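Local coordinates for protein dTDP-4-dehydrorhamnose reductase (Bacillus anthracis, PDB 3SC6) that catalyses the NADPH-dependent reduction of dTDP-4-dehydrorhamnose to dTDP-L-rhamnose, the last step in making this activated sugar, at residues Q22-P27 and Y157-N162; G18-E23 and P188-D193; A64-V69 and E73-L78. One frame throughout, in Å; residues are numbered along the deposited sequence.

Contact 1: Q22-P27 and Y157-N162. With SO4 (sulfate ion), chain H.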
loop_
_atom_site.group_PDB
_atom_site.type_symbol
_atom_site.label_atom_id
_atom_site.label_comp_id
_atom_site.label_asym_id
_atom_site.label_seq_id
_atom_site.Cartn_x
_atom_site.Cartn_y
_atom_site.Cartn_z
ATOM N N GLN A 22 -3.355 10.256 -8.073
ATOM C CA GLN A 22 -3.700 10.964 -9.296
ATOM C C GLN A 22 -3.871 12.470 -9.067
ATOM O O GLN A 22 -3.603 13.273 -9.958
ATOM C CB GLN A 22 -5.010 10.382 -9.828
ATOM C CG GLN A 22 -5.590 11.061 -11.052
ATOM C CD GLN A 22 -6.907 10.430 -11.474
ATOM O OE1 GLN A 22 -7.312 9.392 -10.941
ATOM N NE2 GLN A 22 -7.583 11.051 -12.438
ATOM N N GLU A 23 -4.320 12.844 -7.873
ATOM C CA GLU A 23 -4.534 14.247 -7.530
ATOM C C GLU A 23 -3.321 14.929 -6.914
ATOM O O GLU A 23 -3.215 16.150 -6.953
ATOM C CB GLU A 23 -5.675 14.360 -6.516
ATOM C CG GLU A 23 -7.016 13.834 -6.988
ATOM C CD GLU A 23 -8.088 13.947 -5.918
ATOM O OE1 GLU A 23 -7.763 14.395 -4.796
ATOM O OE2 GLU A 23 -9.252 13.577 -6.191
ATOM N N GLU A 24 -2.412 14.147 -6.341
ATOM C CA GLU A 24 -1.223 14.714 -5.700
ATOM C C GLU A 24 0.030 14.864 -6.576
ATOM O O GLU A 24 1.003 15.491 -6.154
ATOM C CB GLU A 24 -0.935 13.962 -4.401
ATOM C CG GLU A 24 -2.100 14.083 -3.415
ATOM C CD GLU A 24 -1.871 13.357 -2.111
ATOM O OE1 GLU A 24 -0.795 12.738 -1.948
ATOM O OE2 GLU A 24 -2.773 13.412 -1.245
ATOM N N LEU A 25 0.021 14.290 -7.776
ATOM C CA LEU A 25 1.170 14.420 -8.671
ATOM C C LEU A 25 0.984 15.750 -9.387
ATOM O O LEU A 25 -0.075 16.001 -9.964
ATOM C CB LEU A 25 1.250 13.273 -9.675
ATOM C CG LEU A 25 1.467 11.881 -9.091
ATOM C CD1 LEU A 25 1.457 10.839 -10.199
ATOM C CD2 LEU A 25 2.778 11.831 -8.316
ATOM N N ASN A 26 2.005 16.601 -9.338
ATOM C CA ASN A 26 1.945 17.915 -9.972
ATOM C C ASN A 26 1.663 17.797 -11.474
ATOM O O ASN A 26 2.488 17.273 -12.222
ATOM C CB ASN A 26 3.254 18.675 -9.721
ATOM C CG ASN A 26 3.226 20.095 -10.257
ATOM O OD1 ASN A 26 2.214 20.560 -10.780
ATOM N ND2 ASN A 26 4.338 20.800 -10.106
ATOM N N PRO A 27 0.488 18.285 -11.919
ATOM C CA PRO A 27 0.120 18.216 -13.338
ATOM C C PRO A 27 0.986 19.082 -14.253
ATOM O O PRO A 27 1.032 18.832 -15.454
ATOM C CB PRO A 27 -1.336 18.692 -13.354
ATOM C CG PRO A 27 -1.496 19.498 -12.122
ATOM C CD PRO A 27 -0.569 18.915 -11.105
ATOM N N TYR A 157 -4.421 3.912 4.450
ATOM C CA TYR A 157 -5.761 4.501 4.493
ATOM C C TYR A 157 -5.673 5.905 3.908
ATOM O O TYR A 157 -4.694 6.613 4.151
ATOM C CB TYR A 157 -6.293 4.581 5.922
ATOM C CG TYR A 157 -5.537 5.535 6.814
ATOM C CD1 TYR A 157 -4.411 5.130 7.511
ATOM C CD2 TYR A 157 -5.971 6.844 6.972
ATOM C CE1 TYR A 157 -3.726 6.013 8.332
ATOM C CE2 TYR A 157 -5.302 7.730 7.786
ATOM C CZ TYR A 157 -4.181 7.316 8.464
ATOM O OH TYR A 157 -3.517 8.207 9.276
ATOM N N GLY A 158 -6.690 6.310 3.150
ATOM C CA GLY A 158 -6.702 7.641 2.534
ATOM C C GLY A 158 -8.045 8.349 2.548
ATOM O O GLY A 158 -8.977 7.932 3.232
ATOM N N LYS A 159 -8.132 9.432 1.783
ATOM C CA LYS A 159 -9.353 10.222 1.693
ATOM C C LYS A 159 -10.502 9.487 1.035
ATOM O O LYS A 159 -11.649 9.588 1.472
ATOM C CB LYS A 159 -9.131 11.484 0.844
ATOM C CG LYS A 159 -8.110 12.476 1.344
ATOM C CD LYS A 159 -8.075 13.689 0.411
ATOM C CE LYS A 159 -7.093 14.745 0.885
ATOM N NZ LYS A 159 -5.695 14.228 0.962
ATOM N N TYR A 160 -10.189 8.745 -0.018
ATOM C CA TYR A 160 -11.205 8.024 -0.763
ATOM C C TYR A 160 -11.336 6.557 -0.385
ATOM O O TYR A 160 -10.388 5.938 0.092
ATOM C CB TYR A 160 -10.890 8.176 -2.249
ATOM C CG TYR A 160 -10.705 9.633 -2.618
ATOM C CD1 TYR A 160 -11.781 10.434 -2.964
ATOM C CD2 TYR A 160 -9.444 10.211 -2.588
ATOM C CE1 TYR A 160 -11.600 11.768 -3.280
ATOM C CE2 TYR A 160 -9.255 11.534 -2.900
ATOM C CZ TYR A 160 -10.331 12.309 -3.247
ATOM O OH TYR A 160 -10.129 13.629 -3.558
ATOM N N GLY A 161 -12.536 6.020 -0.598
ATOM C CA GLY A 161 -12.842 4.624 -0.294
ATOM C C GLY A 161 -13.020 4.382 1.193
ATOM O O GLY A 161 -12.705 5.243 2.013
ATOM N N ASN A 162 -13.539 3.211 1.543
ATOM C CA ASN A 162 -13.744 2.872 2.941
ATOM C C ASN A 162 -12.416 2.501 3.571
ATOM O O ASN A 162 -11.524 1.996 2.897
ATOM C CB ASN A 162 -14.721 1.700 3.089
ATOM C CG ASN A 162 -16.099 2.009 2.533
ATOM O OD1 ASN A 162 -16.365 3.119 2.069
ATOM N ND2 ASN A 162 -16.988 1.024 2.585
HETATM S S SO4 H . -15.251 8.226 -1.532
HETATM O O1 SO4 H . -14.190 7.581 -2.301
HETATM O O2 SO4 H . -15.860 9.280 -2.342
HETATM O O3 SO4 H . -16.261 7.228 -1.182
HETATM O O4 SO4 H . -14.696 8.811 -0.313
#

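Contact 2: G18-E23 and P188-D193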
loop_
_atom_site.group_PDB
_atom_site.type_symbol
_atom_site.label_atom_id
_atom_site.label_comp_id
_atom_site.label_asym_id
_atom_site.label_seq_id
_atom_site.Cartn_x
_atom_site.Cartn_y
_atom_site.Cartn_z
ATOM N N GLY A 18 -4.471 5.108 -6.167
ATOM C CA GLY A 18 -4.705 5.658 -7.495
ATOM C C GLY A 18 -5.613 6.870 -7.506
ATOM O O GLY A 18 -5.334 7.857 -8.183
ATOM N N LYS A 19 -6.702 6.788 -6.754
ATOM C CA LYS A 19 -7.665 7.873 -6.670
ATOM C C LYS A 19 -7.043 9.137 -6.070
ATOM O O LYS A 19 -7.295 10.243 -6.549
ATOM C CB LYS A 19 -8.858 7.420 -5.819
ATOM C CG LYS A 19 -9.986 8.437 -5.646
ATOM C CD LYS A 19 -10.662 8.797 -6.958
ATOM C CE LYS A 19 -11.781 9.819 -6.739
ATOM N NZ LYS A 19 -12.837 9.322 -5.813
ATOM N N GLN A 20 -6.216 8.966 -5.038
ATOM C CA GLN A 20 -5.575 10.103 -4.371
ATOM C C GLN A 20 -4.191 10.464 -4.930
ATOM O O GLN A 20 -3.777 11.617 -4.856
ATOM C CB GLN A 20 -5.525 9.850 -2.862
ATOM C CG GLN A 20 -4.928 10.979 -2.037
ATOM C CD GLN A 20 -5.014 10.710 -0.544
ATOM O OE1 GLN A 20 -5.595 9.713 -0.114
ATOM N NE2 GLN A 20 -4.458 11.613 0.254
ATOM N N LEU A 21 -3.483 9.484 -5.480
ATOM C CA LEU A 21 -2.158 9.720 -6.056
ATOM C C LEU A 21 -2.329 10.585 -7.297
ATOM O O LEU A 21 -1.561 11.514 -7.542
ATOM C CB LEU A 21 -1.490 8.396 -6.426
ATOM C CG LEU A 21 -0.103 8.480 -7.065
ATOM C CD1 LEU A 21 0.875 9.224 -6.166
ATOM C CD2 LEU A 21 0.407 7.082 -7.384
ATOM N N GLN A 22 -3.355 10.256 -8.073
ATOM C CA GLN A 22 -3.700 10.964 -9.296
ATOM C C GLN A 22 -3.871 12.470 -9.067
ATOM O O GLN A 22 -3.603 13.273 -9.958
ATOM C CB GLN A 22 -5.010 10.382 -9.828
ATOM C CG GLN A 22 -5.590 11.061 -11.052
ATOM C CD GLN A 22 -6.907 10.430 -11.474
ATOM O OE1 GLN A 22 -7.312 9.392 -10.941
ATOM N NE2 GLN A 22 -7.583 11.051 -12.438
ATOM N N GLU A 23 -4.320 12.844 -7.873
ATOM C CA GLU A 23 -4.534 14.247 -7.530
ATOM C C GLU A 23 -3.321 14.929 -6.914
ATOM O O GLU A 23 -3.215 16.150 -6.953
ATOM C CB GLU A 23 -5.675 14.360 -6.516
ATOM C CG GLU A 23 -7.016 13.834 -6.988
ATOM C CD GLU A 23 -8.088 13.947 -5.918
ATOM O OE1 GLU A 23 -7.763 14.395 -4.796
ATOM O OE2 GLU A 23 -9.252 13.577 -6.191
ATOM N N PRO A 188 -0.040 2.537 11.052
ATOM C CA PRO A 188 -0.956 3.189 10.122
ATOM C C PRO A 188 -0.219 4.108 9.165
ATOM O O PRO A 188 0.571 4.942 9.601
ATOM C CB PRO A 188 -1.866 4.008 11.039
ATOM C CG PRO A 188 -1.790 3.340 12.360
ATOM C CD PRO A 188 -0.441 2.723 12.455
ATOM N N THR A 189 -0.481 3.960 7.871
ATOM C CA THR A 189 0.168 4.783 6.864
ATOM C C THR A 189 -0.835 5.566 6.029
ATOM O O THR A 189 -1.663 4.983 5.333
ATOM C CB THR A 189 1.018 3.924 5.922
ATOM O OG1 THR A 189 2.036 3.256 6.677
ATOM C CG2 THR A 189 1.663 4.784 4.859
ATOM N N TYR A 190 -0.750 6.890 6.104
ATOM C CA TYR A 190 -1.646 7.759 5.346
ATOM C C TYR A 190 -1.145 8.020 3.928
ATOM O O TYR A 190 -0.063 8.564 3.724
ATOM C CB TYR A 190 -1.939 9.052 6.120
ATOM C CG TYR A 190 -2.710 10.089 5.336
ATOM C CD1 TYR A 190 -3.807 9.736 4.568
ATOM C CD2 TYR A 190 -2.421 11.439 5.473
ATOM C CE1 TYR A 190 -4.525 10.688 3.869
ATOM C CE2 TYR A 190 -3.149 12.398 4.797
ATOM C CZ TYR A 190 -4.198 12.015 3.996
ATOM O OH TYR A 190 -4.924 12.960 3.319
ATOM N N VAL A 191 -1.961 7.606 2.962
ATOM C CA VAL A 191 -1.669 7.752 1.534
ATOM C C VAL A 191 -0.931 9.033 1.161
ATOM O O VAL A 191 0.021 8.992 0.395
ATOM C CB VAL A 191 -2.964 7.659 0.695
ATOM C CG1 VAL A 191 -2.674 7.916 -0.767
ATOM C CG2 VAL A 191 -3.628 6.296 0.880
ATOM N N ALA A 192 -1.362 10.171 1.690
ATOM C CA ALA A 192 -0.701 11.437 1.372
ATOM C C ALA A 192 0.793 11.382 1.672
ATOM O O ALA A 192 1.592 11.869 0.874
ATOM C CB ALA A 192 -1.345 12.587 2.103
ATOM N N ASP A 193 1.168 10.807 2.816
ATOM C CA ASP A 193 2.588 10.696 3.186
ATOM C C ASP A 193 3.310 9.705 2.266
ATOM O O ASP A 193 4.484 9.896 1.932
ATOM C CB ASP A 193 2.771 10.285 4.656
ATOM C CG ASP A 193 2.250 11.331 5.639
ATOM O OD1 ASP A 193 1.833 12.422 5.202
ATOM O OD2 ASP A 193 2.286 11.065 6.862
#

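Contact 3: A64-V69 and E73-L78. With NAP (NADP nicotinamide-adenine-dinucleotide phosphate), chain G.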
loop_
_atom_site.group_PDB
_atom_site.type_symbol
_atom_site.label_atom_id
_atom_site.label_comp_id
_atom_site.label_asym_id
_atom_site.label_seq_id
_atom_site.Cartn_x
_atom_site.Cartn_y
_atom_site.Cartn_z
ATOM N N ALA A 64 -2.649 -1.342 -9.126
ATOM C CA ALA A 64 -3.620 -2.418 -9.328
ATOM C C ALA A 64 -3.280 -3.643 -8.479
ATOM O O ALA A 64 -2.115 -4.038 -8.384
ATOM C CB ALA A 64 -3.691 -2.798 -10.806
ATOM N N ALA A 65 -4.302 -4.239 -7.865
ATOM C CA ALA A 65 -4.106 -5.417 -7.026
ATOM C C ALA A 65 -5.410 -5.947 -6.424
ATOM O O ALA A 65 -6.424 -5.242 -6.365
ATOM C CB ALA A 65 -3.120 -5.107 -5.910
ATOM N N TYR A 66 -5.360 -7.205 -5.991
ATOM C CA TYR A 66 -6.486 -7.886 -5.371
ATOM C C TYR A 66 -6.188 -7.763 -3.885
ATOM O O TYR A 66 -5.407 -8.537 -3.337
ATOM C CB TYR A 66 -6.523 -9.350 -5.812
ATOM C CG TYR A 66 -7.664 -10.151 -5.239
ATOM C CD1 TYR A 66 -8.883 -10.226 -5.900
ATOM C CD2 TYR A 66 -7.521 -10.847 -4.048
ATOM C CE1 TYR A 66 -9.936 -10.966 -5.385
ATOM C CE2 TYR A 66 -8.565 -11.591 -3.523
ATOM C CZ TYR A 66 -9.772 -11.647 -4.197
ATOM O OH TYR A 66 -10.816 -12.381 -3.678
ATOM N N THR A 67 -6.804 -6.773 -3.242
ATOM C CA THR A 67 -6.592 -6.517 -1.817
ATOM C C THR A 67 -7.642 -7.099 -0.867
ATOM O O THR A 67 -7.968 -6.483 0.149
ATOM C CB THR A 67 -6.521 -5.003 -1.567
ATOM O OG1 THR A 67 -7.773 -4.401 -1.912
ATOM C CG2 THR A 67 -5.406 -4.379 -2.398
ATOM N N LYS A 68 -8.162 -8.280 -1.188
ATOM C CA LYS A 68 -9.166 -8.931 -0.343
ATOM C C LYS A 68 -8.465 -10.039 0.438
ATOM O O LYS A 68 -8.608 -11.228 0.140
ATOM C CB LYS A 68 -10.315 -9.463 -1.192
ATOM C CG LYS A 68 -11.009 -8.363 -1.983
ATOM C CD LYS A 68 -12.147 -8.880 -2.835
ATOM C CE LYS A 68 -12.788 -7.742 -3.610
ATOM N NZ LYS A 68 -13.916 -8.210 -4.459
ATOM N N VAL A 69 -7.701 -9.609 1.438
ATOM C CA VAL A 69 -6.921 -10.488 2.311
ATOM C C VAL A 69 -7.626 -11.781 2.716
ATOM O O VAL A 69 -7.119 -12.870 2.459
ATOM C CB VAL A 69 -6.477 -9.738 3.591
ATOM C CG1 VAL A 69 -5.677 -10.656 4.493
ATOM C CG2 VAL A 69 -5.650 -8.513 3.235
ATOM N N GLU A 73 -7.769 -16.341 0.634
ATOM C CA GLU A 73 -7.581 -17.725 1.074
ATOM C C GLU A 73 -8.507 -18.687 0.329
ATOM O O GLU A 73 -8.169 -19.850 0.117
ATOM C CB GLU A 73 -7.852 -17.830 2.582
ATOM C CG GLU A 73 -6.903 -17.026 3.470
ATOM C CD GLU A 73 -5.471 -17.529 3.421
ATOM O OE1 GLU A 73 -5.254 -18.675 2.971
ATOM O OE2 GLU A 73 -4.568 -16.799 3.882
ATOM N N LYS A 74 -9.673 -18.192 -0.068
ATOM C CA LYS A 74 -10.649 -19.003 -0.778
ATOM C C LYS A 74 -10.496 -18.934 -2.300
ATOM O O LYS A 74 -10.923 -19.842 -3.010
ATOM C CB LYS A 74 -12.059 -18.603 -0.340
ATOM C CG LYS A 74 -12.276 -18.813 1.158
ATOM C CD LYS A 74 -13.680 -18.456 1.607
ATOM C CE LYS A 74 -13.849 -18.716 3.103
ATOM N NZ LYS A 74 -15.223 -18.401 3.588
ATOM N N GLU A 75 -9.888 -17.860 -2.790
ATOM C CA GLU A 75 -9.671 -17.682 -4.224
ATOM C C GLU A 75 -8.190 -17.429 -4.463
ATOM O O GLU A 75 -7.762 -16.294 -4.673
ATOM C CB GLU A 75 -10.529 -16.541 -4.769
ATOM C CG GLU A 75 -12.027 -16.803 -4.653
ATOM C CD GLU A 75 -12.875 -15.666 -5.194
ATOM O OE1 GLU A 75 -14.104 -15.846 -5.301
ATOM O OE2 GLU A 75 -12.316 -14.600 -5.530
ATOM N N ARG A 76 -7.415 -18.509 -4.445
ATOM C CA ARG A 76 -5.969 -18.433 -4.640
ATOM C C ARG A 76 -5.537 -18.120 -6.074
ATOM O O ARG A 76 -4.697 -17.248 -6.279
ATOM C CB ARG A 76 -5.299 -19.708 -4.119
ATOM C CG ARG A 76 -5.550 -19.933 -2.628
ATOM C CD ARG A 76 -4.841 -21.168 -2.083
ATOM N NE ARG A 76 -5.098 -21.343 -0.651
ATOM C CZ ARG A 76 -4.580 -22.312 0.104
ATOM N NH1 ARG A 76 -3.748 -23.207 -0.421
ATOM N NH2 ARG A 76 -4.884 -22.378 1.397
ATOM N N ASP A 77 -6.086 -18.821 -7.062
ATOM C CA ASP A 77 -5.703 -18.547 -8.448
ATOM C C ASP A 77 -5.958 -17.090 -8.790
ATOM O O ASP A 77 -5.142 -16.452 -9.448
ATOM C CB ASP A 77 -6.431 -19.458 -9.445
ATOM C CG ASP A 77 -6.042 -20.921 -9.304
ATOM O OD1 ASP A 77 -5.188 -21.240 -8.453
ATOM O OD2 ASP A 77 -6.573 -21.751 -10.068
ATOM N N LEU A 78 -7.084 -16.563 -8.320
ATOM C CA LEU A 78 -7.452 -15.175 -8.579
ATOM C C LEU A 78 -6.499 -14.192 -7.889
ATOM O O LEU A 78 -6.301 -13.086 -8.375
ATOM C CB LEU A 78 -8.899 -14.922 -8.144
ATOM C CG LEU A 78 -9.472 -13.525 -8.395
ATOM C CD1 LEU A 78 -9.393 -13.168 -9.875
ATOM C CD2 LEU A 78 -10.910 -13.449 -7.904
HETATM P PA NAP G . -7.603 -1.001 -3.548
HETATM O O1A NAP G . -8.237 -2.371 -3.574
HETATM O O2A NAP G . -8.471 0.210 -3.283
HETATM O O5B NAP G . -6.819 -0.757 -4.932
HETATM C C5B NAP G . -6.610 -1.800 -5.880
HETATM C C4B NAP G . -7.302 -1.426 -7.186
HETATM O O4B NAP G . -6.912 -2.338 -8.225
HETATM C C3B NAP G . -8.824 -1.491 -7.069
HETATM O O3B NAP G . -9.434 -0.246 -7.421
HETATM C C2B NAP G . -9.234 -2.568 -8.047
HETATM O O2B NAP G . -10.474 -2.270 -8.688
HETATM C C1B NAP G . -8.066 -2.596 -9.024
HETATM N N9A NAP G . -8.021 -3.855 -9.816
HETATM C C8A NAP G . -8.514 -5.061 -9.475
HETATM N N7A NAP G . -8.290 -5.925 -10.492
HETATM C C5A NAP G . -7.665 -5.246 -11.472
HETATM C C6A NAP G . -7.162 -5.603 -12.820
HETATM N N6A NAP G . -7.293 -6.866 -13.295
HETATM N N1A NAP G . -6.562 -4.639 -13.555
HETATM C C2A NAP G . -6.433 -3.387 -13.074
HETATM N N3A NAP G . -6.888 -3.042 -11.852
HETATM C C4A NAP G . -7.502 -3.944 -11.043
HETATM O O3 NAP G . -6.389 -1.020 -2.483
HETATM P PN NAP G . -5.242 0.122 -2.428
HETATM O O1N NAP G . -4.820 0.280 -0.986
HETATM O O2N NAP G . -5.659 1.324 -3.239
HETATM O O5D NAP G . -4.028 -0.571 -3.217
HETATM C C5D NAP G . -2.729 0.022 -3.219
HETATM C C4D NAP G . -1.648 -1.054 -3.130
HETATM O O4D NAP G . -1.112 -1.109 -1.798
HETATM C C3D NAP G . -2.165 -2.451 -3.462
HETATM O O3D NAP G . -1.372 -3.037 -4.497
HETATM C C2D NAP G . -2.033 -3.246 -2.180
HETATM O O2D NAP G . -1.614 -4.580 -2.465
HETATM C C1D NAP G . -1.002 -2.471 -1.366
HETATM N N1N NAP G . -1.201 -2.572 0.088
HETATM C C2N NAP G . -2.348 -2.146 0.644
HETATM C C3N NAP G . -2.550 -2.231 2.021
HETATM C C7N NAP G . -3.848 -1.748 2.611
HETATM O O7N NAP G . -4.730 -1.357 1.860
HETATM N N7N NAP G . -4.022 -1.747 3.931
HETATM C C4N NAP G . -1.542 -2.761 2.821
HETATM C C5N NAP G . -0.366 -3.188 2.226
HETATM C C6N NAP G . -0.218 -3.080 0.847
HETATM P P2B NAP G . -11.819 -3.062 -8.285
HETATM O O1X NAP G . -12.899 -2.271 -8.982
HETATM O O2X NAP G . -11.623 -4.456 -8.830
HETATM O O3X NAP G . -11.861 -2.991 -6.778
#

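Contact 1: Q22-P27 and Y157-N162
Glu23, near the end of helix 16-24, meets Tyr160, in the loop that leaves strand 148-157, and these two residues carry most of the contact. Their side chains reach for each other from opposite directions. The phenol donates a hydrogen bond from Tyr160 OH to Glu23 OE1 over 2.8 Å, and Glu23 OE1 accepts with its syn lone pair, the one on the side of its other oxygen. Since Tyr160 OH is also 2.8 Å from Glu23 OE2, the hydroxyl sits in the mouth of the carboxylate. The ring and carboxylate planes stand 87° apart. Glu23 gets there by setting CG anti to its own carbonyl carbon (chi1 -60°) and keeping the chain straight beyond it. Glutamate suits this place because its length spans from the helix to the loop, while tyrosine brings a donor on a rigid ring that also packs against Lys19 and Gln20.

Alongside, Glu24 and Lys159 form a looser pair: Glu24 OE2 and Lys159 NZ make a long salt bridge of 3.8 Å. Both have stronger partners, Gln20 for that same glutamate oxygen, with Asn195 holding the other, and Glu283 and Tyr190 for the ammonium group, to which the lysine chain bends at its last torsion.

Beyond the tyrosine a sulfate, probably from the crystallisation liquor, accepts a hydrogen bond from Gly161 N to its O1 (2.8 Å, 157°). The same O1 lies in the plane of the Tyr160 ring at its edge, 3.4 Å from Tyr160 CB. Gly161 has a positive phi, which a residue without a side chain adopts easily.

Between these two segments the surface contact is polar: a bond from a phenol to a carboxylate that is probably ionised, and a long salt bridge that solvent would probably screen in part.

Contact 2: G18-E23 and P188-D193
Tyr190 OH has three polar partners: Gln20 NE2 approaches it across the contact, while Lys159 NZ and Glu283 OE1 come from outside. The bond from Gln20 NE2 to Tyr190 OH is weak, at 3.4 Å and a bent 138°, and the amide is turned 53° from the ring plane. The main partner of that amide nitrogen is Glu24 OE2, one helical turn on, while Gln20 OE1 accepts from the backbone N of Lys159. These partners are consistent with the amide orientation as built, and glutamine, offering both a donor and an acceptor, suits a buried place.

Its aliphatic chain is used too. With CG anti to the backbone N (chi1 -178°) and the chain extended, Gln20 runs at a slant past Val191, whose branch meets it: Gln20 CB and CG each lie 4.0 Å from Val191 CG1. Farther out, Gln20 OE1 packs 3.4 Å from Val191 CB. Ala192 CB lies 3.7 Å from Gln20 NE2 and also covers one face of the Tyr190 ring, offset toward its rim; a methyl is small enough to lie beside the amide and over the ring.

Tyr190 is the N-cap residue of helix 191-202, at the end of strand 185-190. That strand runs parallel to strand 148-157, whose Tyr157 bonds Thr189 and Val191 through the backbone. Helix 16-24 packs on this strand-to-helix junction, and Arg279 and Glu283 of helix 273-283 also touch Ala192.

Contact 3: A64-V69 and E73-L78
In this Rossmann fold the loop after strand 59-62 lines the NADP site, and from it Tyr66 reaches across to Glu75, just before helix 76-97, and Leu78 in its first turn. Tyr66 swings its ring away from the backbone nitrogen (chi1 -179°) toward the 73-78 segment, where Tyr66 CE1 packs 3.7 Å from Leu78 CD2. The two side chains cross at about a right angle, the leucine branch approaching the ring obliquely. At the far end of the ring, Tyr66 OH lies 3.3 Å from Glu75 OE2, the ring and carboxylate planes 38° apart. Lys68 CG lies over one face of the same ring, offset toward the rim. Tyrosine suits the place by giving leucine an apolar flank and glutamate a polar end.

Neighbouring residues of the loop face the cofactor instead. Ala65 N donates to the adenosine ribose oxygen O4B of NADP (3.2 Å, 160°), and Thr67 OG1 donates to the phosphate oxygen O1A of NADP over 2.7 Å. Ala64 CB comes 3.4 Å from N3A of the adenine, a small side chain next to a flat base. Tyr66 N donates to Asn83 OD1 of helix 76-97.

The chemistry is therefore divided: backbone and hydroxyl donors bind the dinucleotide on one side of the loop, while mostly apolar packing, with polar atoms at its rim, joins the loop to the helix on the other.

Contacts 1 and 2 are near neighbours, their centres 4 Å apart: both start from helix 16-24, share Gln22 and Glu23, and are joined by a probable hydrogen bond from Tyr157 N to Thr189 O (3.1 Å). Together they fasten that helix to the ends of the adjacent parallel strands 148-157 and 185-190 of the main sheet. Contact 3 lies 23 Å from contact 1 and 22 Å from contact 2, centre to centre, and touches neither. In sequence it comes between the two ends of contacts 1 and 2. The cofactor lies about 8 Å from the Tyr160 side chain and about 6 Å from that of Val191, but directly against contact 3, where Ala64, Ala65 and Thr67 line its pocket.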